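Local coordinates for uncharacterized protein (Pseudomonas syringae pv. tomato, PDB 3K4I) that is of unknown function but has the fold of the RraA-like aldolase family, built round a mixed beta sheet and assembled as three copies, at residues I12-S15 against V16-C20; T164-P167 against G168-M171; R202-E205 against A206-G210; T105-A108 against L109-I113; G210-L213 against E214-R217. All blocks are in the same frame, centred on the assembly; numbering follows the deposited sequence.

Interaction 1 of 5, residues I12-S15 against V16-C20; sequences IAQS and VLDEC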
loop_
_atom_site.group_PDB
_atom_site.type_symbol
_atom_site.label_atom_id
_atom_site.label_comp_id
_atom_site.label_asym_id
_atom_site.label_seq_id
_atom_site.Cartn_x
_atom_site.Cartn_y
_atom_site.Cartn_z
ATOM N N ILE C 12 -25.628 21.661 2.290
ATOM C CA ILE C 12 -25.904 20.572 1.375
ATOM C C ILE C 12 -26.968 19.706 2.036
ATOM O O ILE C 12 -26.804 19.305 3.185
ATOM C CB ILE C 12 -24.637 19.763 1.101
ATOM C CG1 ILE C 12 -23.615 20.626 0.342
ATOM C CG2 ILE C 12 -24.957 18.487 0.288
ATOM C CD1 ILE C 12 -22.200 20.053 0.328
ATOM N N ALA C 13 -28.038 19.423 1.299
ATOM C CA ALA C 13 -29.205 18.715 1.850
ATOM C C ALA C 13 -28.847 17.283 2.222
ATOM O O ALA C 13 -28.034 16.638 1.543
ATOM C CB ALA C 13 -30.336 18.740 0.869
ATOM N N GLN C 14 -29.457 16.779 3.297
ATOM C CA GLN C 14 -29.142 15.436 3.771
ATOM C C GLN C 14 -29.362 14.414 2.659
ATOM O O GLN C 14 -28.618 13.430 2.554
ATOM C CB GLN C 14 -29.972 15.059 5.015
ATOM C CG GLN C 14 -29.471 13.774 5.718
ATOM C CD GLN C 14 -27.988 13.817 6.102
ATOM O OE1 GLN C 14 -27.490 14.810 6.647
ATOM N NE2 GLN C 14 -27.281 12.719 5.833
ATOM N N SER C 15 -30.364 14.677 1.821
ATOM C CA SER C 15 -30.752 13.774 0.717
ATOM C C SER C 15 -29.623 13.572 -0.286
ATOM O O SER C 15 -29.422 12.457 -0.792
ATOM C CB SER C 15 -32.004 14.286 0.000
ATOM O OG SER C 15 -31.833 15.615 -0.482
ATOM N N VAL C 16 -28.882 14.652 -0.548
ATOM C CA VAL C 16 -27.731 14.633 -1.463
ATOM C C VAL C 16 -26.620 13.784 -0.858
ATOM O O VAL C 16 -26.006 12.973 -1.547
ATOM C CB VAL C 16 -27.256 16.086 -1.764
ATOM C CG1 VAL C 16 -25.896 16.112 -2.494
ATOM C CG2 VAL C 16 -28.310 16.847 -2.586
ATOM N N LEU C 17 -26.397 13.934 0.448
ATOM C CA LEU C 17 -25.432 13.094 1.166
ATOM C C LEU C 17 -25.865 11.626 1.167
ATOM O O LEU C 17 -25.036 10.732 0.961
ATOM C CB LEU C 17 -25.218 13.612 2.599
ATOM C CG LEU C 17 -24.620 15.021 2.700
ATOM C CD1 LEU C 17 -25.032 15.764 3.982
ATOM C CD2 LEU C 17 -23.096 15.010 2.571
ATOM N N ASP C 18 -27.163 11.378 1.350
ATOM C CA ASP C 18 -27.647 10.002 1.385
ATOM C C ASP C 18 -27.417 9.295 0.055
ATOM O O ASP C 18 -26.959 8.148 0.035
ATOM C CB ASP C 18 -29.111 9.921 1.853
ATOM C CG ASP C 18 -29.285 10.411 3.289
ATOM O OD1 ASP C 18 -28.341 10.232 4.092
ATOM O OD2 ASP C 18 -30.340 10.989 3.615
ATOM N N GLU C 19 -27.685 10.003 -1.043
ATOM C CA GLU C 19 -27.446 9.493 -2.389
ATOM C C GLU C 19 -26.016 9.016 -2.609
ATOM O O GLU C 19 -25.812 8.034 -3.310
ATOM C CB GLU C 19 -27.751 10.544 -3.431
ATOM C CG GLU C 19 -29.208 10.916 -3.524
ATOM C CD GLU C 19 -29.488 11.750 -4.752
ATOM O OE1 GLU C 19 -29.716 11.150 -5.817
ATOM O OE2 GLU C 19 -29.462 13.000 -4.647
ATOM N N CYS C 20 -25.047 9.717 -2.012
ATOM C CA CYS C 20 -23.613 9.379 -2.132
ATOM C C CYS C 20 -23.200 8.055 -1.490
ATOM O O CYS C 20 -22.086 7.561 -1.706
ATOM C CB CYS C 20 -22.772 10.514 -1.556
ATOM S SG CYS C 20 -22.551 11.880 -2.695
HETATM O O HOH W 1 -31.296 15.069 -3.217
#
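Q14 has CG anti to its backbone N (chi1 -168°) and a chain bent at chi2, which carries its amide forward along the first turn of the helix to D18, four residues on. Q14 NE2 reaches D18 OD1 at 3.2 Å, on a nearly straight bond. The oxygen lies in the plane of the amide, yet the donor comes from above the carboxylate plane, and the two flat groups are 49° apart. The backbone bond from D18 N to Q14 O, at 2.8 Å, ties the same pair a second time. One residue further, E19 N bonds to S15 O, and a bridging water adds a second link: it lies 2.8 Å from S15 OG and donates to E19 OE2, while E19 OE1 makes a salt bridge to R194 of helix 186-207. The other flank is apolar. I12 CG2 packs against V16 CG1 at 3.8 Å, the two side chains crossing at about a right angle, and I12 and L17 also lie on L170 and I56 of the sheet. A13, whose O receives weak bonds from V16 N and L17 N, is the N-cap; this is the first turn of an amphipathic surface helix.

Interaction 2 of 5, residues T164-P167 against G168-M171; sequences TIQP and GDLM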
loop_
_atom_site.group_PDB
_atom_site.type_symbol
_atom_site.label_atom_id
_atom_site.label_comp_id
_atom_site.label_asym_id
_atom_site.label_seq_id
_atom_site.Cartn_x
_atom_site.Cartn_y
_atom_site.Cartn_z
ATOM N N THR C 164 -8.276 22.931 -4.278
ATOM C CA THR C 164 -8.749 23.706 -3.164
ATOM C C THR C 164 -9.873 22.937 -2.454
ATOM O O THR C 164 -10.751 22.394 -3.126
ATOM C CB THR C 164 -9.259 25.074 -3.659
ATOM O OG1 THR C 164 -8.124 25.874 -4.024
ATOM C CG2 THR C 164 -10.081 25.792 -2.564
ATOM N N ILE C 165 -9.799 22.878 -1.122
ATOM C CA ILE C 165 -10.862 22.318 -0.255
ATOM C C ILE C 165 -11.299 23.466 0.645
ATOM O O ILE C 165 -10.492 24.060 1.396
ATOM C CB ILE C 165 -10.405 21.126 0.642
ATOM C CG1 ILE C 165 -9.838 19.964 -0.195
ATOM C CG2 ILE C 165 -11.561 20.627 1.481
ATOM C CD1 ILE C 165 -8.316 19.951 -0.276
ATOM N N GLN C 166 -12.569 23.826 0.521
ATOM C CA GLN C 166 -13.190 24.797 1.403
ATOM C C GLN C 166 -13.987 24.053 2.477
ATOM O O GLN C 166 -14.594 23.014 2.191
ATOM C CB GLN C 166 -14.171 25.662 0.604
ATOM C CG GLN C 166 -13.548 26.598 -0.417
ATOM C CD GLN C 166 -12.947 27.827 0.216
ATOM O OE1 GLN C 166 -12.960 27.986 1.434
ATOM N NE2 GLN C 166 -12.393 28.712 -0.618
ATOM N N PRO C 167 -13.975 24.584 3.715
ATOM C CA PRO C 167 -14.880 24.067 4.747
ATOM C C PRO C 167 -16.287 23.991 4.169
ATOM O O PRO C 167 -16.808 24.985 3.626
ATOM C CB PRO C 167 -14.839 25.135 5.838
ATOM C CG PRO C 167 -13.549 25.918 5.584
ATOM C CD PRO C 167 -13.308 25.844 4.111
ATOM N N GLY C 168 -16.900 22.825 4.305
ATOM C CA GLY C 168 -18.281 22.648 3.813
ATOM C C GLY C 168 -18.361 21.887 2.496
ATOM O O GLY C 168 -19.443 21.478 2.057
ATOM N N ASP C 169 -17.215 21.685 1.851
ATOM C CA ASP C 169 -17.193 20.914 0.594
ATOM C C ASP C 169 -17.622 19.447 0.830
ATOM O O ASP C 169 -17.484 18.897 1.921
ATOM C CB ASP C 169 -15.814 20.973 -0.071
ATOM C CG ASP C 169 -15.560 22.294 -0.820
ATOM O OD1 ASP C 169 -16.469 23.127 -1.024
ATOM O OD2 ASP C 169 -14.401 22.474 -1.270
ATOM N N LEU C 170 -18.140 18.822 -0.205
ATOM C CA LEU C 170 -18.548 17.439 -0.093
ATOM C C LEU C 170 -17.355 16.502 -0.346
ATOM O O LEU C 170 -16.771 16.527 -1.431
ATOM C CB LEU C 170 -19.681 17.194 -1.091
ATOM C CG LEU C 170 -20.091 15.729 -1.288
ATOM C CD1 LEU C 170 -20.669 15.159 -0.002
ATOM C CD2 LEU C 170 -21.091 15.642 -2.446
HETATM N N MSE C 171 -17.040 15.642 0.625
HETATM C CA MSE C 171 -15.881 14.708 0.509
HETATM C C MSE C 171 -16.415 13.309 0.340
HETATM O O MSE C 171 -17.287 12.859 1.143
HETATM C CB MSE C 171 -15.035 14.710 1.792
HETATM C CG MSE C 171 -14.450 16.047 2.176
HETATM SE SE MSE C 171 -13.238 16.785 0.801
HETATM C CE MSE C 171 -11.908 15.347 0.676
HETATM O O HOH W 2 -13.430 23.271 -3.609
#
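The chain reverses through a type II beta turn from Q166 to D169, closed by D169 N bonding to Q166 O at 3.0 Å, and the segments 164-167 and 168-171 run 119° apart, end to end. G168 takes the third position with phi 103°, where a side chain would run into the carbonyl oxygen of P167. The side chain that does most here is D169. Its CG stands beside its own backbone N (chi1 -78°), which swings the carboxylate back across the turn to the start of the bend. D169 OD2 accepts from Q166 N at 2.9 Å, along a nearly straight N-H but from well above the carboxylate plane. Q166 and D169 are thus bonded in both directions, main chain to main chain and main chain to side chain. A water donates to D169 OD2 at 2.7 Å and to T164 O at 2.9 Å, giving that carboxylate oxygen a second donor, while D169 OD1 accepts from Q183 N. Q183 NE2 also bonds to P167 O, so the loop at Q183 braces the turn. Deeper in, I165 CG2 meets the selenium of selenomethionine M171 at 4.2 Å, and both side chains also touch A57 and V180. This is a type II beta turn that leads from strand 163-165 of the small two-stranded sheet into strand 170-174 of the main mixed sheet, with an aspartate folded back onto the turn's first N-H.

Interaction 3 of 5, residues R202-E205 against A206-G210; sequences RIIE and AISSG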
loop_
_atom_site.group_PDB
_atom_site.type_symbol
_atom_site.label_atom_id
_atom_site.label_comp_id
_atom_site.label_asym_id
_atom_site.label_seq_id
_atom_site.Cartn_x
_atom_site.Cartn_y
_atom_site.Cartn_z
ATOM N N ARG C 202 -25.541 -0.200 -17.558
ATOM C CA ARG C 202 -26.104 -0.812 -18.766
ATOM C C ARG C 202 -24.967 -1.307 -19.659
ATOM O O ARG C 202 -25.051 -2.373 -20.249
ATOM C CB ARG C 202 -26.996 0.179 -19.510
ATOM C CG ARG C 202 -28.233 0.613 -18.728
ATOM C CD ARG C 202 -29.249 1.274 -19.648
ATOM N NE ARG C 202 -28.884 2.644 -20.012
ATOM C CZ ARG C 202 -29.371 3.739 -19.427
ATOM N NH1 ARG C 202 -28.976 4.940 -19.841
ATOM N NH2 ARG C 202 -30.254 3.637 -18.429
ATOM N N ILE C 203 -23.874 -0.545 -19.720
ATOM C CA ILE C 203 -22.755 -0.987 -20.529
ATOM C C ILE C 203 -22.176 -2.308 -19.994
ATOM O O ILE C 203 -21.926 -3.258 -20.769
ATOM C CB ILE C 203 -21.675 0.114 -20.684
ATOM C CG1 ILE C 203 -22.178 1.219 -21.623
ATOM C CG2 ILE C 203 -20.380 -0.501 -21.231
ATOM C CD1 ILE C 203 -21.312 2.504 -21.569
ATOM N N ILE C 204 -21.992 -2.364 -18.678
ATOM C CA ILE C 204 -21.517 -3.571 -18.013
ATOM C C ILE C 204 -22.477 -4.737 -18.252
ATOM O O ILE C 204 -22.048 -5.857 -18.572
ATOM C CB ILE C 204 -21.323 -3.307 -16.516
ATOM C CG1 ILE C 204 -20.014 -2.526 -16.297
ATOM C CG2 ILE C 204 -21.326 -4.627 -15.716
ATOM C CD1 ILE C 204 -19.871 -1.834 -14.887
ATOM N N GLU C 205 -23.762 -4.464 -18.085
ATOM C CA GLU C 205 -24.764 -5.512 -18.346
ATOM C C GLU C 205 -24.658 -6.047 -19.781
ATOM O O GLU C 205 -24.738 -7.273 -20.013
ATOM C CB GLU C 205 -26.154 -5.008 -18.021
ATOM C CG GLU C 205 -26.394 -4.900 -16.535
ATOM C CD GLU C 205 -27.546 -3.970 -16.166
ATOM O OE1 GLU C 205 -28.224 -3.404 -17.063
ATOM O OE2 GLU C 205 -27.747 -3.786 -14.942
ATOM N N ALA C 206 -24.429 -5.136 -20.728
ATOM C CA ALA C 206 -24.283 -5.520 -22.112
ATOM C C ALA C 206 -23.051 -6.396 -22.379
ATOM O O ALA C 206 -23.148 -7.473 -22.994
ATOM C CB ALA C 206 -24.299 -4.255 -23.026
ATOM N N ILE C 207 -21.881 -5.929 -21.950
ATOM C CA ILE C 207 -20.688 -6.737 -22.125
ATOM C C ILE C 207 -20.734 -8.064 -21.359
ATOM O O ILE C 207 -20.103 -9.027 -21.784
ATOM C CB ILE C 207 -19.374 -5.965 -21.871
ATOM C CG1 ILE C 207 -19.234 -5.569 -20.397
ATOM C CG2 ILE C 207 -19.285 -4.767 -22.838
ATOM C CD1 ILE C 207 -18.048 -4.625 -20.145
ATOM N N SER C 208 -21.524 -8.132 -20.277
ATOM C CA SER C 208 -21.672 -9.377 -19.520
ATOM C C SER C 208 -22.705 -10.326 -20.163
ATOM O O SER C 208 -22.915 -11.464 -19.702
ATOM C CB SER C 208 -22.018 -9.069 -18.050
ATOM O OG SER C 208 -20.911 -8.464 -17.366
ATOM N N SER C 209 -23.335 -9.843 -21.226
ATOM C CA SER C 209 -24.220 -10.660 -22.036
ATOM C C SER C 209 -23.640 -10.923 -23.432
ATOM O O SER C 209 -24.352 -11.356 -24.337
ATOM C CB SER C 209 -25.645 -10.057 -22.066
ATOM O OG SER C 209 -25.655 -8.762 -22.668
ATOM N N GLY C 210 -22.333 -10.663 -23.585
ATOM C CA GLY C 210 -21.615 -11.000 -24.816
ATOM C C GLY C 210 -21.550 -9.918 -25.876
ATOM O O GLY C 210 -21.149 -10.193 -27.003
#
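I207 lays its CG1 over the carbonyl oxygens of the preceding turn, 3.4 Å from I204 O and 3.6 Å from I203 O. The torsion explains it: at chi1 67° this branch stands between the backbone N and the carbonyl carbon, a crowded position for a beta-branched residue in a helix. I207 N meanwhile bonds to I203 O at 2.9 Å. A206 presses its CB against R202 O and I203 O, both 3.4 Å away, while A206 N bonds to R202 O. S208 N bonds to I204 O. S208 OG lies beside that same oxygen at 3.1 Å, and I204 CG2 is 4.2 Å from the hydroxyl. S209 OG sits among the final carbonyls, 2.8 Å from A206 O and 3.2 Å from E205 O. Beyond it G210, with phi 92°, is the C-prime residue of a Schellman motif: G210 N bonds weakly to I207 O, and A206 O faces S211 N. The chain then turns back, so that I203, A206 and I207 pack on A216 of helix 213-219, with L213 also touching I203. The same helix end also meets a second subunit: I203, I204, I207 and S208 pack on I103, H106 and F107 of its helix 102-110.

Interaction 4 of 5, residues T105-A108 against L109-I113; sequences THFA and LANGI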
loop_
_atom_site.group_PDB
_atom_site.type_symbol
_atom_site.label_atom_id
_atom_site.label_comp_id
_atom_site.label_asym_id
_atom_site.label_seq_id
_atom_site.Cartn_x
_atom_site.Cartn_y
_atom_site.Cartn_z
ATOM N N THR C 105 -9.048 8.779 16.621
ATOM C CA THR C 105 -9.899 7.729 16.043
ATOM C C THR C 105 -11.045 7.355 16.974
ATOM O O THR C 105 -12.175 7.320 16.549
ATOM C CB THR C 105 -9.103 6.455 15.778
ATOM O OG1 THR C 105 -8.042 6.745 14.856
ATOM C CG2 THR C 105 -9.981 5.367 15.229
ATOM N N HIS C 106 -10.738 7.068 18.235
ATOM C CA HIS C 106 -11.792 6.784 19.202
ATOM C C HIS C 106 -12.739 7.959 19.353
ATOM O O HIS C 106 -13.952 7.771 19.481
ATOM C CB HIS C 106 -11.233 6.332 20.558
ATOM C CG HIS C 106 -10.593 4.981 20.507
ATOM N ND1 HIS C 106 -11.327 3.818 20.407
ATOM C CD2 HIS C 106 -9.293 4.606 20.516
ATOM C CE1 HIS C 106 -10.503 2.784 20.362
ATOM N NE2 HIS C 106 -9.263 3.236 20.417
ATOM N N PHE C 107 -12.188 9.163 19.381
ATOM C CA PHE C 107 -13.045 10.349 19.468
ATOM C C PHE C 107 -14.006 10.430 18.273
ATOM O O PHE C 107 -15.235 10.623 18.460
ATOM C CB PHE C 107 -12.222 11.631 19.569
ATOM C CG PHE C 107 -13.072 12.849 19.790
ATOM C CD1 PHE C 107 -13.313 13.300 21.084
ATOM C CD2 PHE C 107 -13.683 13.493 18.723
ATOM C CE1 PHE C 107 -14.146 14.398 21.319
ATOM C CE2 PHE C 107 -14.515 14.597 18.939
ATOM C CZ PHE C 107 -14.716 15.070 20.226
ATOM N N ALA C 108 -13.457 10.280 17.064
ATOM C CA ALA C 108 -14.263 10.325 15.827
ATOM C C ALA C 108 -15.444 9.351 15.913
ATOM O O ALA C 108 -16.587 9.700 15.551
ATOM C CB ALA C 108 -13.410 9.987 14.641
ATOM N N LEU C 109 -15.145 8.127 16.331
ATOM C CA LEU C 109 -16.170 7.075 16.428
ATOM C C LEU C 109 -17.237 7.371 17.463
ATOM O O LEU C 109 -18.358 6.840 17.388
ATOM C CB LEU C 109 -15.533 5.721 16.724
ATOM C CG LEU C 109 -14.979 4.914 15.542
ATOM C CD1 LEU C 109 -15.227 3.435 15.858
ATOM C CD2 LEU C 109 -15.596 5.317 14.178
ATOM N N ALA C 110 -16.894 8.176 18.458
ATOM C CA ALA C 110 -17.855 8.509 19.520
ATOM C C ALA C 110 -18.635 9.805 19.222
ATOM O O ALA C 110 -19.608 10.126 19.913
ATOM C CB ALA C 110 -17.105 8.625 20.864
ATOM N N ASN C 111 -18.194 10.548 18.203
ATOM C CA ASN C 111 -18.730 11.892 17.938
ATOM C C ASN C 111 -19.226 12.167 16.513
ATOM O O ASN C 111 -19.315 13.322 16.080
ATOM C CB ASN C 111 -17.729 12.957 18.415
ATOM C CG ASN C 111 -17.560 12.928 19.929
ATOM O OD1 ASN C 111 -18.298 13.589 20.655
ATOM N ND2 ASN C 111 -16.644 12.086 20.413
ATOM N N GLY C 112 -19.547 11.093 15.796
ATOM C CA GLY C 112 -20.237 11.188 14.522
ATOM C C GLY C 112 -19.362 11.699 13.395
ATOM O O GLY C 112 -19.862 12.116 12.359
ATOM N N ILE C 113 -18.042 11.646 13.582
ATOM C CA ILE C 113 -17.103 12.033 12.533
ATOM C C ILE C 113 -16.836 10.874 11.556
ATOM O O ILE C 113 -16.553 9.747 11.994
ATOM C CB ILE C 113 -15.793 12.534 13.143
ATOM C CG1 ILE C 113 -16.096 13.736 14.058
ATOM C CG2 ILE C 113 -14.758 12.922 12.007
ATOM C CD1 ILE C 113 -14.917 14.224 14.948
#
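This is a helix C-terminal contact in a beta-alpha-beta unit, where helix 102-110 ends and the chain turns towards strand 115-119. Its central feature is an amide-on-ring stack. The N111 amide lies nearly parallel to the F107 ring, the planes 11° apart, with N111 ND2 3.3 Å above the ring plane and over its centre. F107 reaches under the amide because its CG is anti to the backbone N (chi1 -175°), directing the ring along the helix towards its end. The same N111 ND2 donates to F107 O at 2.8 Å, in the plane of its own amide, so both the bond and the stack fix the rotation of the group. At the ring's edge, I113 CD1 approaches F107 CE2 at 4.0 Å, and I113 CB sits on A108 CB at 3.8 Å; A108 and I113 also share Y133 as a neighbour. G112, with positive phi, lets the chain fold back so that I113 N can bond to A108 O, which N111 N also reaches from above the carbonyl plane. On the outer side H106, F107 and A110 pack against I204 and I207 of the third subunit, joining this helix to another copy's long helix. F107 O is gripped by two donors, N111 ND2 on one face of its carbonyl plane and A110 N, at 3.0 Å, on the opposite face.

Interaction 5 of 5, residues G210-L213 against E214-R217; sequences GSTL and EQAR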
loop_
_atom_site.group_PDB
_atom_site.type_symbol
_atom_site.label_atom_id
_atom_site.label_comp_id
_atom_site.label_asym_id
_atom_site.label_seq_id
_atom_site.Cartn_x
_atom_site.Cartn_y
_atom_site.Cartn_z
ATOM N N GLY C 210 -22.333 -10.663 -23.585
ATOM C CA GLY C 210 -21.615 -11.000 -24.816
ATOM C C GLY C 210 -21.550 -9.918 -25.876
ATOM O O GLY C 210 -21.149 -10.193 -27.003
ATOM N N SER C 211 -21.920 -8.687 -25.530
ATOM C CA SER C 211 -21.702 -7.552 -26.428
ATOM C C SER C 211 -20.225 -7.269 -26.508
ATOM O O SER C 211 -19.528 -7.394 -25.504
ATOM C CB SER C 211 -22.354 -6.297 -25.857
ATOM O OG SER C 211 -22.164 -5.165 -26.700
ATOM N N THR C 212 -19.757 -6.840 -27.682
ATOM C CA THR C 212 -18.441 -6.161 -27.722
ATOM C C THR C 212 -18.578 -4.838 -26.971
ATOM O O THR C 212 -19.688 -4.300 -26.806
ATOM C CB THR C 212 -17.977 -5.834 -29.165
ATOM O OG1 THR C 212 -18.895 -4.921 -29.782
ATOM C CG2 THR C 212 -17.847 -7.080 -30.006
ATOM N N LEU C 213 -17.448 -4.303 -26.501
ATOM C CA LEU C 213 -17.458 -3.013 -25.852
ATOM C C LEU C 213 -17.889 -1.942 -26.861
ATOM O O LEU C 213 -18.662 -1.029 -26.520
ATOM C CB LEU C 213 -16.087 -2.699 -25.231
ATOM C CG LEU C 213 -15.961 -1.416 -24.386
ATOM C CD1 LEU C 213 -17.117 -1.319 -23.386
ATOM C CD2 LEU C 213 -14.634 -1.370 -23.644
ATOM N N GLU C 214 -17.414 -2.082 -28.103
ATOM C CA GLU C 214 -17.779 -1.164 -29.185
ATOM C C GLU C 214 -19.296 -1.035 -29.279
ATOM O O GLU C 214 -19.823 0.081 -29.232
ATOM C CB GLU C 214 -17.238 -1.656 -30.526
ATOM C CG GLU C 214 -15.784 -1.304 -30.772
ATOM C CD GLU C 214 -15.434 -1.215 -32.254
ATOM O OE1 GLU C 214 -14.242 -0.969 -32.551
ATOM O OE2 GLU C 214 -16.337 -1.383 -33.115
ATOM N N GLN C 215 -19.971 -2.182 -29.386
ATOM C CA GLN C 215 -21.446 -2.259 -29.489
ATOM C C GLN C 215 -22.134 -1.578 -28.316
ATOM O O GLN C 215 -23.032 -0.746 -28.504
ATOM C CB GLN C 215 -21.920 -3.708 -29.480
ATOM C CG GLN C 215 -21.654 -4.566 -30.684
ATOM C CD GLN C 215 -22.314 -5.928 -30.514
ATOM O OE1 GLN C 215 -21.699 -6.894 -30.021
ATOM N NE2 GLN C 215 -23.599 -5.999 -30.872
ATOM N N ALA C 216 -21.719 -1.963 -27.107
ATOM C CA ALA C 216 -22.301 -1.454 -25.869
ATOM C C ALA C 216 -22.200 0.065 -25.753
ATOM O O ALA C 216 -23.169 0.727 -25.387
ATOM C CB ALA C 216 -21.642 -2.125 -24.657
ATOM N N ARG C 217 -21.034 0.609 -26.088
ATOM C CA ARG C 217 -20.755 2.046 -25.921
ATOM C C ARG C 217 -21.612 2.989 -26.778
ATOM O O ARG C 217 -21.838 4.144 -26.405
ATOM C CB ARG C 217 -19.264 2.339 -26.126
ATOM C CG ARG C 217 -18.427 2.050 -24.901
ATOM C CD ARG C 217 -16.954 2.333 -25.134
ATOM N NE ARG C 217 -16.213 2.219 -23.880
ATOM C CZ ARG C 217 -14.893 2.318 -23.757
ATOM N NH1 ARG C 217 -14.122 2.531 -24.822
ATOM N NH2 ARG C 217 -14.337 2.193 -22.556
#
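T212 and Q215 form a capping box at the start of helix 213-219, and its hydrogen bonds are reciprocal. Q215 N donates to T212 OG1 at 3.0 Å, and T212 N donates to Q215 OE1 at 3.0 Å, each nearly straight. At chi1 63° T212 OG1 lies between its own N and carbonyl carbon, turned to the N-H of Q215; it also makes a weak bond to Q215 OE1. T212 O is held by two donors: A216 N continues the helix, and S211 OG comes in at 2.6 Å. R217 N bonds to L213 O in the next helical step. Contacts from another chain complete the cap, since D79 of the second subunit accepts from L213 N and E214 N through its two carboxylate oxygens. Apolar packing takes the other side. A216 lies against I203 and A206 of helix 186-207, and L213 also reaches I203 as well as I78 of the second subunit. L213 meets R217 as well. CG of L213 is anti to its backbone N (chi1 -174°), which brings its CG and methyls obliquely over the end of the extended arginine; L213 CD2 sits 3.6 Å above the guanidinium plane of R217, over its centre.

In the fold
All five contacts are local, but they sit at different depths. Interaction 1 is a surface helix start, and interaction 2 a partly buried turn beside the sheet; they touch, L17 CD2 lying 3.5 Å from L170 CD1. Interactions 3 and 5 share G210 and together make the hairpin of helices 186-207 and 213-219, far from the chain's centre: one ends a helix with a Schellman motif, the other starts the next with a capping box. Interaction 4, about 46 Å from interaction 5 between centres, also ends a helix, but with an asparagine stacked on a phenylalanine. Interactions 3, 4 and 5 all meet another subunit, whereas no other chain of the assembly touches interactions 1 and 2.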